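PDB 1ZJ8: sulfite reductase [ferredoxin] from Mycobacterium tuberculosis, which probably reduces sulfite to sulfide with electrons from ferredoxin, using a siroheme and a [4Fe-4S] cluster, for the biosynthesis of sulfur-containing amino acids and cofactors. Local coordinates for residues N353-A358 with L395-A400. Sequence-based numbering, arbitrary orientation.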
loop_
_atom_site.group_PDB
_atom_site.type_symbol
_atom_site.label_atom_id
_atom_site.label_comp_id
_atom_site.label_asym_id
_atom_site.label_seq_id
_atom_site.Cartn_x
_atom_site.Cartn_y
_atom_site.Cartn_z
ATOM N N ASN A 353 23.051 -11.921 6.276
ATOM C CA ASN A 353 22.623 -10.537 6.205
ATOM C C ASN A 353 21.402 -10.323 5.363
ATOM O O ASN A 353 21.171 -11.028 4.393
ATOM C CB ASN A 353 23.718 -9.674 5.598
ATOM C CG ASN A 353 24.957 -9.644 6.436
ATOM O OD1 ASN A 353 25.063 -8.879 7.411
ATOM N ND2 ASN A 353 25.924 -10.482 6.058
ATOM N N ALA A 354 20.635 -9.309 5.728
ATOM C CA ALA A 354 19.603 -8.742 4.859
ATOM C C ALA A 354 20.041 -7.369 4.326
ATOM O O ALA A 354 20.558 -6.540 5.069
ATOM C CB ALA A 354 18.284 -8.585 5.629
ATOM N N VAL A 355 19.766 -7.117 3.058
ATOM C CA VAL A 355 20.153 -5.880 2.390
ATOM C C VAL A 355 18.892 -5.254 1.797
ATOM O O VAL A 355 18.239 -5.864 0.962
ATOM C CB VAL A 355 21.170 -6.199 1.259
ATOM C CG1 VAL A 355 21.504 -4.978 0.419
ATOM C CG2 VAL A 355 22.418 -6.806 1.858
ATOM N N GLY A 356 18.530 -4.055 2.241
ATOM C CA GLY A 356 17.364 -3.351 1.673
ATOM C C GLY A 356 17.789 -2.273 0.685
ATOM O O GLY A 356 18.739 -1.524 0.939
ATOM N N VAL A 357 17.092 -2.185 -0.437
ATOM C CA VAL A 357 17.440 -1.210 -1.459
ATOM C C VAL A 357 16.271 -0.314 -1.761
ATOM O O VAL A 357 15.114 -0.700 -1.611
ATOM C CB VAL A 357 17.881 -1.841 -2.790
ATOM C CG1 VAL A 357 19.265 -2.404 -2.666
ATOM C CG2 VAL A 357 16.901 -2.906 -3.265
ATOM N N ALA A 358 16.592 0.885 -2.222
ATOM C CA ALA A 358 15.601 1.935 -2.396
ATOM C C ALA A 358 15.584 2.379 -3.836
ATOM O O ALA A 358 16.462 3.115 -4.264
ATOM C CB ALA A 358 15.906 3.153 -1.496
ATOM N N LEU A 395 17.215 -11.485 1.471
ATOM C CA LEU A 395 17.745 -12.164 2.657
ATOM C C LEU A 395 18.881 -13.159 2.348
ATOM O O LEU A 395 19.161 -13.465 1.191
ATOM C CB LEU A 395 16.608 -12.891 3.370
ATOM C CG LEU A 395 15.305 -12.139 3.556
ATOM C CD1 LEU A 395 14.358 -13.009 4.326
ATOM C CD2 LEU A 395 15.545 -10.855 4.288
ATOM N N ASP A 396 19.511 -13.665 3.410
ATOM C CA ASP A 396 20.488 -14.754 3.328
ATOM C C ASP A 396 21.698 -14.406 2.474
ATOM O O ASP A 396 22.151 -15.234 1.685
ATOM C CB ASP A 396 19.836 -16.015 2.780
ATOM C CG ASP A 396 18.431 -16.245 3.329
ATOM O OD1 ASP A 396 18.045 -15.567 4.305
ATOM O OD2 ASP A 396 17.710 -17.100 2.760
ATOM N N ILE A 397 22.200 -13.178 2.619
ATOM C CA ILE A 397 23.451 -12.757 1.993
ATOM C C ILE A 397 24.591 -13.022 2.992
ATOM O O ILE A 397 24.665 -12.361 4.045
ATOM C CB ILE A 397 23.453 -11.216 1.594
ATOM C CG1 ILE A 397 22.214 -10.824 0.784
ATOM C CG2 ILE A 397 24.695 -10.846 0.796
ATOM C CD1 ILE A 397 21.890 -11.741 -0.383
ATOM N N PRO A 398 25.481 -13.985 2.682
ATOM C CA PRO A 398 26.658 -14.161 3.531
ATOM C C PRO A 398 27.681 -13.024 3.385
ATOM O O PRO A 398 27.749 -12.377 2.338
ATOM C CB PRO A 398 27.244 -15.497 3.068
ATOM C CG PRO A 398 26.791 -15.648 1.671
ATOM C CD PRO A 398 25.452 -14.950 1.570
ATOM N N ASP A 399 28.458 -12.798 4.446
ATOM C CA ASP A 399 29.432 -11.710 4.498
ATOM C C ASP A 399 30.400 -11.678 3.318
ATOM O O ASP A 399 30.689 -10.610 2.779
ATOM C CB ASP A 399 30.240 -11.763 5.803
ATOM C CG ASP A 399 29.467 -11.235 6.991
ATOM O OD1 ASP A 399 28.489 -10.517 6.777
ATOM O OD2 ASP A 399 29.840 -11.527 8.144
ATOM N N ALA A 400 30.916 -12.834 2.926
ATOM C CA ALA A 400 31.859 -12.909 1.810
ATOM C C ALA A 400 31.330 -12.266 0.507
ATOM O O ALA A 400 32.081 -11.658 -0.258
ATOM C CB ALA A 400 32.221 -14.363 1.554
#
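A G1 beta bulge interrupts the pairing of antiparallel strands 353-357 and 392-397: Asp-396 and Ile-397 both face Asn-353. Asn-353 and Ile-397 form a hydrogen-bonded pair. The N of Ile-397 donates to the O of Asn-353 at 3.0 Å, nearly straight and in the carbonyl plane. In return the N of Asn-353 reaches the O of Ile-397 at 2.8 Å, with a more bent N-H...O angle of 135°. That carbonyl oxygen takes a second bond from the Asn-353 side chain, ND2 to Ile-397 O at 3.0 Å. One residue thus grips the oxygen twice, its two donors coming from opposite faces of the carbonyl plane. The amide can do this because CG lies beside the backbone N (chi1 -63°).

Asn-353 ND2 also donates to Asp-399 OD1 at 2.7 Å. Both acceptors lie close to the amide plane, which should help fix the rotation of the amide. OD1 is met on its anti side, but from well out of the carboxylate plane, and that plane is turned 38° from the amide. The same OD1 forms a salt bridge with Arg-347, on the strand next to 353-357.

Both strands belong to the second ferredoxin-like half domain, away from the cofactor sites. Their five-stranded antiparallel sheet also takes in strand 115-116. Asp-396, the first bulge residue, has a left-handed backbone conformation, and its carboxylate pairs with Arg-383. Past the bulge the chain runs by way of Pro-398 toward helix 399-411, and the Asn-353 amide links Ile-397 to Asp-399 across that turn of the chain.

Apolar contacts flank the polar centre. Val-355 CG2 meets Ile-397 CG1 at 4.2 Å, the two side chains crossing at about a right angle, and both residues pack on Leu-402 of the helix. Ala-354 CB touches Leu-395 CD2 at 3.8 Å.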